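Sulfotransferase (Alicyclobacillus acidocaldarius subsp. acidocaldarius, PDB 3RNL) probably transfers sulfuryl groups as a cytosolic P-loop-type sulfotransferase and carries a bound magnesium ion. Local coordinates at residues L24-Y27 and L28-P32; E41-F44 and F45-P48; D71-M74 and R75-D78; D194-Q197 and V198-C202; D201-F205 and L206-T210. All coordinates share one frame; numbering follows the deposited sequence. Where two conformers were deposited one is given.

Contact 1 of 5, residues L24-Y27 and L28-P32; sequences LDRY and LSQHP. With MG (magnesium ion), chain B.
S29, which grips D25 O one helical turn back, gives its own O to a magnesium ion whose protein ligands are all main-chain carbonyls: S29 O, H31 O at 2.2 Å from the metal, and I34 O, with three waters completing the shell. D25 O faces two donors from the same residue. S29 N approaches at 3.0 Å, tilted only moderately from the carbonyl plane, while S29 OG arrives from the opposite face, 2.8 Å from D25 O and 41° out of that plane. The carboxylate of D25 swings away from its own N (chi1 172°), which leaves OD1 3.0 Å from S29 OG, and OD2 forms a salt bridge with K40. Because S29 was modelled in two conformers, both approaches of its hydroxyl are less certain than the bond from S29 N. Along another side of the helix, L24 slants across L28, with L24 CG 3.9 Å from L28 CD1, and both leucines touch strand 111-116. The Y27 ring and Q30 amide lie side by side and point the same way, their planes nearly perpendicular; Q30 NE2 sits at the ring edge, 4.0 Å from Y27 CD1, and OE1 takes a hydrogen bond from D215 N. Y27 O accepts Q30 N at 3.2 Å from above its carbonyl plane, an i to i+3 bond. The chain then turns so that S29 O and H31 O converge on the metal. Helix 21-29 follows strand 11-13, the strand-loop-helix order of the P-loop fold, here ending in a magnesium-binding loop.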
loop_
_atom_site.group_PDB
_atom_site.type_symbol
_atom_site.label_atom_id
_atom_site.label_comp_id
_atom_site.label_asym_id
_atom_site.label_seq_id
_atom_site.Cartn_x
_atom_site.Cartn_y
_atom_site.Cartn_z
ATOM N N LEU A 24 -4.985 -9.409 1.087
ATOM C CA LEU A 24 -4.359 -9.620 2.386
ATOM C C LEU A 24 -5.289 -9.147 3.507
ATOM O O LEU A 24 -5.493 -9.837 4.513
ATOM C CB LEU A 24 -3.020 -8.882 2.459
ATOM C CG LEU A 24 -2.302 -8.979 3.806
ATOM C CD1 LEU A 24 -1.921 -10.428 4.074
ATOM C CD2 LEU A 24 -1.066 -8.078 3.810
ATOM N N ASP A 25 -5.835 -7.946 3.340
ATOM C CA ASP A 25 -6.796 -7.395 4.295
ATOM C C ASP A 25 -7.983 -8.360 4.486
ATOM O O ASP A 25 -8.369 -8.668 5.612
ATOM C CB ASP A 25 -7.246 -6.009 3.798
ATOM C CG ASP A 25 -8.400 -5.412 4.600
ATOM O OD1 ASP A 25 -9.175 -6.165 5.225
ATOM O OD2 ASP A 25 -8.548 -4.163 4.574
ATOM N N ARG A 26 -8.555 -8.834 3.383
ATOM C CA ARG A 26 -9.683 -9.758 3.453
ATOM C C ARG A 26 -9.339 -11.022 4.250
ATOM O O ARG A 26 -10.104 -11.464 5.116
ATOM C CB ARG A 26 -10.157 -10.104 2.035
ATOM C CG ARG A 26 -11.320 -11.081 1.972
ATOM C CD ARG A 26 -12.050 -10.953 0.633
ATOM N NE ARG A 26 -11.113 -10.789 -0.477
ATOM C CZ ARG A 26 -10.579 -11.798 -1.158
ATOM N NH1 ARG A 26 -10.904 -13.047 -0.847
ATOM N NH2 ARG A 26 -9.728 -11.558 -2.155
ATOM N N TYR A 27 -8.180 -11.603 3.964
ATOM C CA TYR A 27 -7.761 -12.813 4.667
ATOM C C TYR A 27 -7.502 -12.588 6.161
ATOM O O TYR A 27 -7.897 -13.407 6.989
ATOM C CB TYR A 27 -6.519 -13.411 4.018
ATOM C CG TYR A 27 -6.710 -13.790 2.575
ATOM C CD1 TYR A 27 -7.973 -14.098 2.074
ATOM C CD2 TYR A 27 -5.629 -13.842 1.708
ATOM C CE1 TYR A 27 -8.147 -14.442 0.738
ATOM C CE2 TYR A 27 -5.794 -14.186 0.373
ATOM C CZ TYR A 27 -7.057 -14.487 -0.100
ATOM O OH TYR A 27 -7.217 -14.836 -1.422
ATOM N N LEU A 28 -6.807 -11.507 6.506
ATOM C CA LEU A 28 -6.523 -11.240 7.916
ATOM C C LEU A 28 -7.800 -10.975 8.703
ATOM O O LEU A 28 -7.924 -11.393 9.860
ATOM C CB LEU A 28 -5.563 -10.058 8.064
ATOM C CG LEU A 28 -4.136 -10.374 7.623
ATOM C CD1 LEU A 28 -3.301 -9.098 7.606
ATOM C CD2 LEU A 28 -3.489 -11.419 8.523
ATOM N N SER A 29 -8.742 -10.277 8.073
ATOM C CA SER A 29 -10.006 -9.928 8.720
ATOM C C SER A 29 -10.757 -11.168 9.177
ATOM O O SER A 29 -11.512 -11.118 10.142
ATOM C CB SER A 29 -10.905 -9.126 7.776
ATOM O OG SER A 29 -10.313 -7.890 7.437
ATOM N N GLN A 30 -10.555 -12.277 8.476
ATOM C CA GLN A 30 -11.247 -13.523 8.818
ATOM C C GLN A 30 -10.778 -14.119 10.148
ATOM O O GLN A 30 -11.485 -14.931 10.746
ATOM C CB GLN A 30 -11.056 -14.571 7.730
ATOM C CG GLN A 30 -11.611 -14.183 6.372
ATOM C CD GLN A 30 -11.241 -15.202 5.324
ATOM O OE1 GLN A 30 -10.828 -16.312 5.655
ATOM N NE2 GLN A 30 -11.378 -14.836 4.054
ATOM N N HIS A 31 -9.583 -13.743 10.593
ATOM C CA HIS A 31 -9.026 -14.289 11.838
ATOM C C HIS A 31 -9.869 -13.818 13.027
ATOM O O HIS A 31 -10.215 -12.652 13.117
ATOM C CB HIS A 31 -7.568 -13.834 11.990
ATOM C CG HIS A 31 -6.789 -14.572 13.042
ATOM N ND1 HIS A 31 -7.097 -14.501 14.386
ATOM C CD2 HIS A 31 -5.692 -15.362 12.947
ATOM C CE1 HIS A 31 -6.230 -15.230 15.073
ATOM N NE2 HIS A 31 -5.362 -15.759 14.222
ATOM N N PRO A 32 -10.207 -14.724 13.954
ATOM C CA PRO A 32 -11.076 -14.293 15.062
ATOM C C PRO A 32 -10.437 -13.251 15.997
ATOM O O PRO A 32 -11.166 -12.558 16.706
ATOM C CB PRO A 32 -11.364 -15.608 15.820
ATOM C CG PRO A 32 -10.239 -16.530 15.437
ATOM C CD PRO A 32 -9.885 -16.163 14.012
HETATM MG MG MG B . -11.721 -11.081 12.535
HETATM O O HOH W 1 -13.354 -13.010 12.274
HETATM O O HOH W 2 -12.919 -10.993 14.773
HETATM O O HOH W 3 -13.672 -9.443 12.061
#

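Contact 2 of 5, residues E41-F44 and F45-P48; sequences EAHF and FSIP
S46 N donates to H43 O over 3.0 Å, reaching the oxygen from well above its carbonyl plane, and this i to i+3 bond closes a tight turn that leads into a 3-10 segment that includes I47 and P48. The turn belongs to the long loop between strand 34-35 and helix 60-64 of the alpha-beta-alpha sandwich. On its N-terminal side H43 ND1 gives its hydrogen to E41 O at 2.9 Å, and H43 NE2 is hydrogen-bonded to F92 N, so the imidazole is held at both nitrogens and fixed in rotation. A weak bond of 3.5 Å, from I47 N to F44 O, extends the turn by one residue. S46 OG lies near the plane of the imidazole, at its edge, and is hydrogen-bonded to T99 OG1. Packing begins with F44 and F45, adjacent in sequence but sent in different directions: CG of F44 stands opposite its own N (chi1 176°), whereas CG of F45 lies beside its N (chi1 -69°). The rings make a T-shaped pair with planes at 78°, the edge of F44 directed at the face of F45. F45 also meets F12 and lies against helix 99-106. Replaced by an alanine, F45 would probably leave the F44 edge without its aromatic face and open a gap against M103 and A106. I47 folds back over the turn, its CD1 3.2 Å from H43 O. F44 CD2 stands almost over the centre of the F45 ring, 3.7 Å above its plane.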
loop_
_atom_site.group_PDB
_atom_site.type_symbol
_atom_site.label_atom_id
_atom_site.label_comp_id
_atom_site.label_asym_id
_atom_site.label_seq_id
_atom_site.Cartn_x
_atom_site.Cartn_y
_atom_site.Cartn_z
ATOM N N GLU A 41 -8.960 3.024 2.604
ATOM C CA GLU A 41 -8.518 4.280 1.999
ATOM C C GLU A 41 -8.967 5.522 2.767
ATOM O O GLU A 41 -9.075 6.605 2.183
ATOM C CB GLU A 41 -9.022 4.396 0.548
ATOM C CG GLU A 41 -8.674 3.216 -0.341
ATOM C CD GLU A 41 -7.192 3.137 -0.600
ATOM O OE1 GLU A 41 -6.479 2.580 0.249
ATOM O OE2 GLU A 41 -6.732 3.658 -1.640
ATOM N N ALA A 42 -9.191 5.391 4.072
ATOM C CA ALA A 42 -9.462 6.578 4.878
ATOM C C ALA A 42 -8.353 7.626 4.740
ATOM O O ALA A 42 -8.630 8.830 4.690
ATOM C CB ALA A 42 -9.665 6.193 6.366
ATOM N N HIS A 43 -7.103 7.156 4.697
ATOM C CA HIS A 43 -5.916 8.015 4.560
ATOM C C HIS A 43 -5.790 9.101 5.627
ATOM O O HIS A 43 -5.154 10.134 5.400
ATOM C CB HIS A 43 -5.813 8.624 3.147
ATOM C CG HIS A 43 -5.370 7.631 2.120
ATOM N ND1 HIS A 43 -6.263 6.896 1.366
ATOM C CD2 HIS A 43 -4.135 7.186 1.779
ATOM C CE1 HIS A 43 -5.594 6.066 0.580
ATOM N NE2 HIS A 43 -4.302 6.231 0.802
ATOM N N PHE A 44 -6.354 8.848 6.803
ATOM C CA PHE A 44 -6.326 9.843 7.876
ATOM C C PHE A 44 -4.913 10.373 8.175
ATOM O O PHE A 44 -4.702 11.591 8.331
ATOM C CB PHE A 44 -6.972 9.258 9.140
ATOM C CG PHE A 44 -6.898 10.164 10.336
ATOM C CD1 PHE A 44 -7.711 11.288 10.420
ATOM C CD2 PHE A 44 -6.023 9.892 11.370
ATOM C CE1 PHE A 44 -7.646 12.134 11.516
ATOM C CE2 PHE A 44 -5.956 10.722 12.473
ATOM C CZ PHE A 44 -6.776 11.848 12.547
ATOM N N PHE A 45 -3.942 9.471 8.268
ATOM C CA PHE A 45 -2.580 9.882 8.639
ATOM C C PHE A 45 -1.801 10.544 7.503
ATOM O O PHE A 45 -0.688 11.026 7.713
ATOM C CB PHE A 45 -1.811 8.695 9.239
ATOM C CG PHE A 45 -2.343 8.281 10.583
ATOM C CD1 PHE A 45 -2.112 9.079 11.693
ATOM C CD2 PHE A 45 -3.113 7.137 10.726
ATOM C CE1 PHE A 45 -2.608 8.723 12.948
ATOM C CE2 PHE A 45 -3.629 6.786 11.968
ATOM C CZ PHE A 45 -3.374 7.585 13.078
ATOM N N SER A 46 -2.352 10.497 6.287
ATOM C CA SER A 46 -1.755 11.183 5.136
ATOM C C SER A 46 -2.309 12.563 4.781
ATOM O O SER A 46 -1.716 13.280 3.981
ATOM C CB SER A 46 -1.851 10.268 3.904
ATOM O OG SER A 46 -1.018 9.136 4.111
ATOM N N ILE A 47 -3.431 12.944 5.379
ATOM C CA ILE A 47 -4.157 14.137 4.904
ATOM C C ILE A 47 -3.279 15.394 4.810
ATOM O O ILE A 47 -3.353 16.139 3.831
ATOM C CB ILE A 47 -5.406 14.444 5.763
ATOM C CG1 ILE A 47 -6.346 13.235 5.828
ATOM C CG2 ILE A 47 -6.141 15.690 5.244
ATOM C CD1 ILE A 47 -6.830 12.732 4.495
ATOM N N PRO A 48 -2.444 15.655 5.825
ATOM C CA PRO A 48 -1.653 16.888 5.716
ATOM C C PRO A 48 -0.674 16.939 4.539
ATOM O O PRO A 48 -0.200 18.031 4.205
ATOM C CB PRO A 48 -0.903 16.949 7.057
ATOM C CG PRO A 48 -1.788 16.143 7.997
ATOM C CD PRO A 48 -2.277 15.011 7.142
#

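Contact 3 of 5, residues D71-M74 and R75-D78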
loop_
_atom_site.group_PDB
_atom_site.type_symbol
_atom_site.label_atom_id
_atom_site.label_comp_id
_atom_site.label_asym_id
_atom_site.label_seq_id
_atom_site.Cartn_x
_atom_site.Cartn_y
_atom_site.Cartn_z
ATOM N N ASP A 71 -12.367 12.371 15.228
ATOM C CA ASP A 71 -13.494 11.681 15.848
ATOM C C ASP A 71 -14.101 10.659 14.883
ATOM O O ASP A 71 -14.417 9.534 15.279
ATOM C CB ASP A 71 -14.574 12.671 16.296
ATOM C CG ASP A 71 -14.120 13.554 17.454
ATOM O OD1 ASP A 71 -13.176 13.164 18.175
ATOM O OD2 ASP A 71 -14.716 14.637 17.650
ATOM N N ALA A 72 -14.255 11.055 13.621
ATOM C CA ALA A 72 -14.798 10.158 12.604
ATOM C C ALA A 72 -13.837 8.995 12.395
ATOM O O ALA A 72 -14.247 7.843 12.210
ATOM C CB ALA A 72 -15.022 10.897 11.302
ATOM N N TYR A 73 -12.544 9.287 12.437
ATOM C CA TYR A 73 -11.575 8.206 12.275
ATOM C C TYR A 73 -11.704 7.191 13.409
ATOM O O TYR A 73 -11.728 5.976 13.178
ATOM C CB TYR A 73 -10.139 8.753 12.189
ATOM C CG TYR A 73 -9.125 7.662 11.966
ATOM C CD1 TYR A 73 -9.015 7.034 10.733
ATOM C CD2 TYR A 73 -8.294 7.245 12.996
ATOM C CE1 TYR A 73 -8.089 6.009 10.533
ATOM C CE2 TYR A 73 -7.370 6.234 12.801
ATOM C CZ TYR A 73 -7.274 5.624 11.572
ATOM O OH TYR A 73 -6.358 4.608 11.388
HETATM N N MSE A 74 -11.794 7.680 14.643
HETATM C CA MSE A 74 -11.889 6.769 15.779
HETATM C C MSE A 74 -13.158 5.915 15.709
HETATM O O MSE A 74 -13.155 4.764 16.150
HETATM C CB MSE A 74 -11.796 7.529 17.105
HETATM C CG MSE A 74 -10.434 8.212 17.300
HETATM SE SE MSE A 74 -8.949 6.932 17.153
HETATM C CE MSE A 74 -9.644 5.661 18.415
ATOM N N ARG A 75 -14.231 6.465 15.139
ATOM C CA ARG A 75 -15.486 5.714 15.018
ATOM C C ARG A 75 -15.389 4.521 14.060
ATOM O O ARG A 75 -16.246 3.639 14.087
ATOM C CB ARG A 75 -16.673 6.620 14.650
ATOM C CG ARG A 75 -17.132 7.526 15.801
ATOM C CD ARG A 75 -18.473 8.223 15.501
ATOM N NE ARG A 75 -18.451 8.963 14.239
ATOM C CZ ARG A 75 -18.162 10.259 14.119
ATOM N NH1 ARG A 75 -17.861 10.984 15.191
ATOM N NH2 ARG A 75 -18.177 10.832 12.917
ATOM N N LEU A 76 -14.351 4.478 13.230
ATOM C CA LEU A 76 -14.152 3.318 12.352
ATOM C C LEU A 76 -13.988 2.044 13.164
ATOM O O LEU A 76 -14.192 0.938 12.658
ATOM C CB LEU A 76 -12.898 3.495 11.503
ATOM C CG LEU A 76 -12.988 4.586 10.446
ATOM C CD1 LEU A 76 -11.712 4.569 9.590
ATOM C CD2 LEU A 76 -14.244 4.395 9.578
ATOM N N PHE A 77 -13.546 2.206 14.405
ATOM C CA PHE A 77 -13.208 1.061 15.245
ATOM C C PHE A 77 -14.327 0.640 16.187
ATOM O O PHE A 77 -14.137 -0.219 17.048
ATOM C CB PHE A 77 -11.860 1.301 15.925
ATOM C CG PHE A 77 -10.797 1.678 14.938
ATOM C CD1 PHE A 77 -10.193 0.703 14.150
ATOM C CD2 PHE A 77 -10.486 3.009 14.707
ATOM C CE1 PHE A 77 -9.260 1.042 13.191
ATOM C CE2 PHE A 77 -9.543 3.358 13.751
ATOM C CZ PHE A 77 -8.929 2.371 12.988
ATOM N N ASP A 78 -15.486 1.275 16.042
ATOM C CA ASP A 78 -16.619 0.964 16.918
ATOM C C ASP A 78 -17.006 -0.523 16.910
ATOM O O ASP A 78 -17.549 -1.029 17.887
ATOM C CB ASP A 78 -17.836 1.829 16.564
ATOM C CG ASP A 78 -17.711 3.256 17.082
ATOM O OD1 ASP A 78 -16.796 3.529 17.895
ATOM O OD2 ASP A 78 -18.535 4.106 16.682
#
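Y73 offers one ring face to the edge of F77 in an edge-to-face pair: the planes stand at 75° and the centroids are 5.4 Å apart. Between the rings the nearest approach is made by F77 CE2, which comes within 3.7 Å of Y73 CE2, toward the rim of the ring rather than over its middle. The tyrosine reaches this place because CG lies opposite its backbone N (chi1 -178°), carrying the ring toward the C-terminal end of the helix, where F77 lies. L76 crosses the same tyrosine at about a right angle, its CD1 3.8 Å from Y73 CD1. The edge of F77 also lies near M74 O, 3.5 Å from CD2. Outside, R75 bends at chi3 and lays its guanidinium flat on the helix, one face over D71 O and A72 CA, with NH2 3.5 Å from A72 CB. Two i to i+3 bonds, L76 N to Y73 O at 3.0 Å and F77 N to M74 O at 3.1 Å, tighten the chain as it leaves helix 70-75 for a type I turn from R75 to D78. F77 leans on V86 and E88 of strand 85-89, and Y73 OH is hydrogen-bonded to E88 OE2. Y73 also stacks with F44 and meets F45 edge-to-face, joining helix 70-75 to the 41-48 loop.

Contact 4 of 5, residues D194-Q197 and V198-C202; sequences DPVQ and VVRDC
Q197 sends CG opposite its backbone N (chi1 -177°) and then bends at chi2, while D201 keeps CG beside its own N (chi1 -68°); together these torsions bring the two side-chain ends across each other at a slant, one turn apart. The result is an i to i+4 hydrogen bond on the first turns of helix 195-206, Q197 NE2 to D201 OD1 at 3.0 Å. The acceptor lies in the amide plane of Q197, but the amide meets the carboxylate from above its plane. D194 is the N-cap of this helix: its OD1 takes Q197 N at 3.1 Å, and the negative charge beside the N-terminal amides would be expected to favour the helix. Regular i to i+4 backbone bonds follow, among them V199 N to P195 O at 2.8 Å. On another flank V196 and R200 run alongside each other; V196 CG1 sits under one face of the guanidinium, toward its rim, 3.8 Å from R200 NE. That nitrogen donates to F212 O, which fixes the extended arginine against the following loop. V199 and C202 touch helix 21-29, and V198 and C202 lie on I186 of strand 183-187, so the helix rests on that edge strand and packs against helix 21-29. A water bridges Q197 and R200, donating to Q197 OE1 at 2.8 Å and accepting from R200 NH1 at 2.9 Å.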
loop_
_atom_site.group_PDB
_atom_site.type_symbol
_atom_site.label_atom_id
_atom_site.label_comp_id
_atom_site.label_asym_id
_atom_site.label_seq_id
_atom_site.Cartn_x
_atom_site.Cartn_y
_atom_site.Cartn_z
ATOM N N ASP A 194 1.766 -18.581 -2.178
ATOM C CA ASP A 194 1.316 -19.277 -0.978
ATOM C C ASP A 194 0.645 -18.312 -0.008
ATOM O O ASP A 194 1.240 -17.954 1.006
ATOM C CB ASP A 194 2.517 -19.929 -0.298
ATOM C CG ASP A 194 2.123 -20.975 0.717
ATOM O OD1 ASP A 194 0.968 -20.955 1.208
ATOM O OD2 ASP A 194 2.987 -21.821 1.030
ATOM N N PRO A 195 -0.584 -17.871 -0.324
ATOM C CA PRO A 195 -1.242 -16.881 0.537
ATOM C C PRO A 195 -1.454 -17.378 1.962
ATOM O O PRO A 195 -1.385 -16.574 2.893
ATOM C CB PRO A 195 -2.595 -16.647 -0.160
ATOM C CG PRO A 195 -2.750 -17.797 -1.131
ATOM C CD PRO A 195 -1.360 -18.141 -1.548
ATOM N N VAL A 196 -1.717 -18.672 2.143
ATOM C CA VAL A 196 -1.929 -19.172 3.499
ATOM C C VAL A 196 -0.666 -18.991 4.339
ATOM O O VAL A 196 -0.735 -18.559 5.488
ATOM C CB VAL A 196 -2.377 -20.651 3.522
ATOM C CG1 VAL A 196 -2.366 -21.178 4.946
ATOM C CG2 VAL A 196 -3.768 -20.788 2.906
ATOM N N GLN A 197 0.490 -19.305 3.762
ATOM C CA GLN A 197 1.741 -19.175 4.507
ATOM C C GLN A 197 2.006 -17.716 4.853
ATOM O O GLN A 197 2.412 -17.384 5.973
ATOM C CB GLN A 197 2.920 -19.726 3.704
ATOM C CG GLN A 197 4.234 -19.674 4.472
ATOM C CD GLN A 197 4.197 -20.556 5.704
ATOM O OE1 GLN A 197 3.974 -21.759 5.604
ATOM N NE2 GLN A 197 4.381 -19.955 6.873
ATOM N N VAL A 198 1.796 -16.837 3.879
ATOM C CA VAL A 198 2.037 -15.417 4.117
ATOM C C VAL A 198 1.081 -14.872 5.174
ATOM O O VAL A 198 1.484 -14.137 6.070
ATOM C CB VAL A 198 1.942 -14.587 2.821
ATOM C CG1 VAL A 198 2.013 -13.084 3.138
ATOM C CG2 VAL A 198 3.053 -14.989 1.862
ATOM N N VAL A 199 -0.194 -15.239 5.091
ATOM C CA VAL A 199 -1.138 -14.820 6.122
ATOM C C VAL A 199 -0.728 -15.324 7.511
ATOM O O VAL A 199 -0.790 -14.587 8.492
ATOM C CB VAL A 199 -2.561 -15.293 5.784
ATOM C CG1 VAL A 199 -3.477 -15.148 6.991
ATOM C CG2 VAL A 199 -3.082 -14.491 4.577
ATOM N N ARG A 200 -0.311 -16.586 7.599
ATOM C CA ARG A 200 0.145 -17.112 8.886
ATOM C C ARG A 200 1.389 -16.387 9.414
ATOM O O ARG A 200 1.521 -16.185 10.620
ATOM C CB ARG A 200 0.412 -18.615 8.788
ATOM C CG ARG A 200 -0.859 -19.423 8.711
ATOM C CD ARG A 200 -0.541 -20.871 8.357
ATOM N NE ARG A 200 -1.656 -21.753 8.658
ATOM C CZ ARG A 200 -1.657 -23.057 8.398
ATOM N NH1 ARG A 200 -0.606 -23.618 7.814
ATOM N NH2 ARG A 200 -2.709 -23.799 8.721
ATOM N N ASP A 201 2.301 -16.020 8.516
ATOM C CA ASP A 201 3.468 -15.213 8.899
ATOM C C ASP A 201 3.011 -13.871 9.481
ATOM O O ASP A 201 3.579 -13.380 10.468
ATOM C CB ASP A 201 4.375 -14.932 7.695
ATOM C CG ASP A 201 5.069 -16.175 7.157
ATOM O OD1 ASP A 201 5.126 -17.206 7.863
ATOM O OD2 ASP A 201 5.572 -16.110 6.006
ATOM N N CYS A 202 1.988 -13.273 8.874
ATOM C CA CYS A 202 1.469 -12.000 9.395
ATOM C C CYS A 202 0.844 -12.194 10.763
ATOM O O CYS A 202 0.954 -11.333 11.626
ATOM C CB CYS A 202 0.439 -11.370 8.457
ATOM S SG CYS A 202 1.143 -10.802 6.909
HETATM O O HOH W 4 1.292 -22.430 5.906
#

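Contact 5 of 5, residues D201-F205 and L206-T210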
loop_
_atom_site.group_PDB
_atom_site.type_symbol
_atom_site.label_atom_id
_atom_site.label_comp_id
_atom_site.label_asym_id
_atom_site.label_seq_id
_atom_site.Cartn_x
_atom_site.Cartn_y
_atom_site.Cartn_z
ATOM N N ASP A 201 2.301 -16.020 8.516
ATOM C CA ASP A 201 3.468 -15.213 8.899
ATOM C C ASP A 201 3.011 -13.871 9.481
ATOM O O ASP A 201 3.579 -13.380 10.468
ATOM C CB ASP A 201 4.375 -14.932 7.695
ATOM C CG ASP A 201 5.069 -16.175 7.157
ATOM O OD1 ASP A 201 5.126 -17.206 7.863
ATOM O OD2 ASP A 201 5.572 -16.110 6.006
ATOM N N CYS A 202 1.988 -13.273 8.874
ATOM C CA CYS A 202 1.469 -12.000 9.395
ATOM C C CYS A 202 0.844 -12.194 10.763
ATOM O O CYS A 202 0.954 -11.333 11.626
ATOM C CB CYS A 202 0.439 -11.370 8.457
ATOM S SG CYS A 202 1.143 -10.802 6.909
ATOM N N CYS A 203 0.174 -13.323 10.971
ATOM C CA CYS A 203 -0.363 -13.609 12.291
ATOM C C CYS A 203 0.741 -13.655 13.349
ATOM O O CYS A 203 0.597 -13.097 14.439
ATOM C CB CYS A 203 -1.131 -14.931 12.286
ATOM S SG CYS A 203 -2.639 -14.866 11.251
ATOM N N ALA A 204 1.832 -14.340 13.038
ATOM C CA ALA A 204 2.971 -14.403 13.959
ATOM C C ALA A 204 3.508 -12.990 14.256
ATOM O O ALA A 204 3.785 -12.633 15.411
ATOM C CB ALA A 204 4.067 -15.287 13.377
ATOM N N PHE A 205 3.659 -12.196 13.205
ATOM C CA PHE A 205 4.105 -10.798 13.343
ATOM C C PHE A 205 3.174 -9.995 14.261
ATOM O O PHE A 205 3.639 -9.242 15.140
ATOM C CB PHE A 205 4.172 -10.164 11.955
ATOM C CG PHE A 205 4.499 -8.688 11.956
ATOM C CD1 PHE A 205 5.707 -8.230 12.467
ATOM C CD2 PHE A 205 3.615 -7.773 11.402
ATOM C CE1 PHE A 205 6.019 -6.855 12.439
ATOM C CE2 PHE A 205 3.926 -6.396 11.355
ATOM C CZ PHE A 205 5.121 -5.950 11.891
ATOM N N LEU A 206 1.865 -10.175 14.076
ATOM C CA LEU A 206 0.859 -9.441 14.841
ATOM C C LEU A 206 0.656 -10.019 16.237
ATOM O O LEU A 206 -0.065 -9.447 17.044
ATOM C CB LEU A 206 -0.484 -9.403 14.095
ATOM C CG LEU A 206 -0.432 -8.635 12.764
ATOM C CD1 LEU A 206 -1.743 -8.727 11.983
ATOM C CD2 LEU A 206 -0.028 -7.158 12.989
ATOM N N GLY A 207 1.273 -11.165 16.500
ATOM C CA GLY A 207 1.176 -11.798 17.808
ATOM C C GLY A 207 -0.186 -12.420 18.075
ATOM O O GLY A 207 -0.648 -12.432 19.218
ATOM N N VAL A 208 -0.843 -12.926 17.032
ATOM C CA VAL A 208 -2.068 -13.691 17.234
ATOM C C VAL A 208 -1.835 -15.132 16.787
ATOM O O VAL A 208 -0.791 -15.444 16.206
ATOM C CB VAL A 208 -3.268 -13.083 16.468
ATOM C CG1 VAL A 208 -3.592 -11.676 16.997
ATOM C CG2 VAL A 208 -2.998 -13.052 14.944
ATOM N N SER A 209 -2.824 -15.996 16.996
ATOM C CA SER A 209 -2.626 -17.424 16.772
ATOM C C SER A 209 -2.292 -17.738 15.321
ATOM O O SER A 209 -2.944 -17.245 14.391
ATOM C CB SER A 209 -3.861 -18.228 17.196
ATOM O OG SER A 209 -3.704 -19.602 16.866
ATOM N N THR A 210 -1.279 -18.569 15.130
ATOM C CA THR A 210 -0.944 -19.019 13.788
ATOM C C THR A 210 -1.750 -20.250 13.393
ATOM O O THR A 210 -1.588 -20.758 12.280
ATOM C CB THR A 210 0.550 -19.354 13.644
ATOM O OG1 THR A 210 0.917 -20.294 14.658
ATOM C CG2 THR A 210 1.410 -18.081 13.761
#
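L206 N bonds to C202 O at 2.9 Å, an i to i+4 bond in the final turn of helix 195-206, which closes in a Schellman motif. G207 turns the chain with a positive phi of 73°, a conformation that favours glycine, and two bonds then reach back into the final turn. V208 N spans five residues to C203 O at 3.0 Å, and G207 N meets A204 O at 3.1 Å from far above its carbonyl plane. These bonds satisfy carbonyls that a helix end would otherwise leave without helical partners. F205 O is hydrogen-bonded by K111 NZ. L206 is buried, with CG beside its backbone N (chi1 -64°); this folds the side chain back along the helix and puts CG 3.2 Å from C202 O, while CD2 lies 4.0 Å from F205 CD2. The same leucine touches K111 of strand 111-116. A serine in place of L206 would probably open a gap beside C202 and K111 and leave F205 CD2 without its apolar neighbour. Beyond the motif the chain doubles back along the helix. V208 turns CG2 inward to C203 CB at 3.8 Å, and S209 O comes within 3.6 Å of C203 CB while accepting a hydrogen bond from H31 NE2, which ties the turn to the magnesium-binding loop. C203 also touches H31 and F212. Farther out, the methyl of T210 lies against the exposed helix flank, its CG2 3.9 Å from A204 CB.

How the contacts relate
From the N terminus, contact 1 passes from helix 21-29 into the magnesium loop. Contact 2 closes a turn in the loop after strand 34-35, and contact 3 ends helix 70-75. Contact 4 starts helix 195-206 and contact 5 closes it; they share D201 and C202. The other contacts follow in series, none nested. In space they form two groups. Contacts 2 and 3 meet where Y73 packs on F44 and F45. Contact 1 joins contact 4 through Y27 and V199, and contact 5 through H31 and S209, bringing two distant parts of the sequence together. Contacts 2 and 4 lie on opposite sides of the chain's centre, their own centres about 27 Å apart.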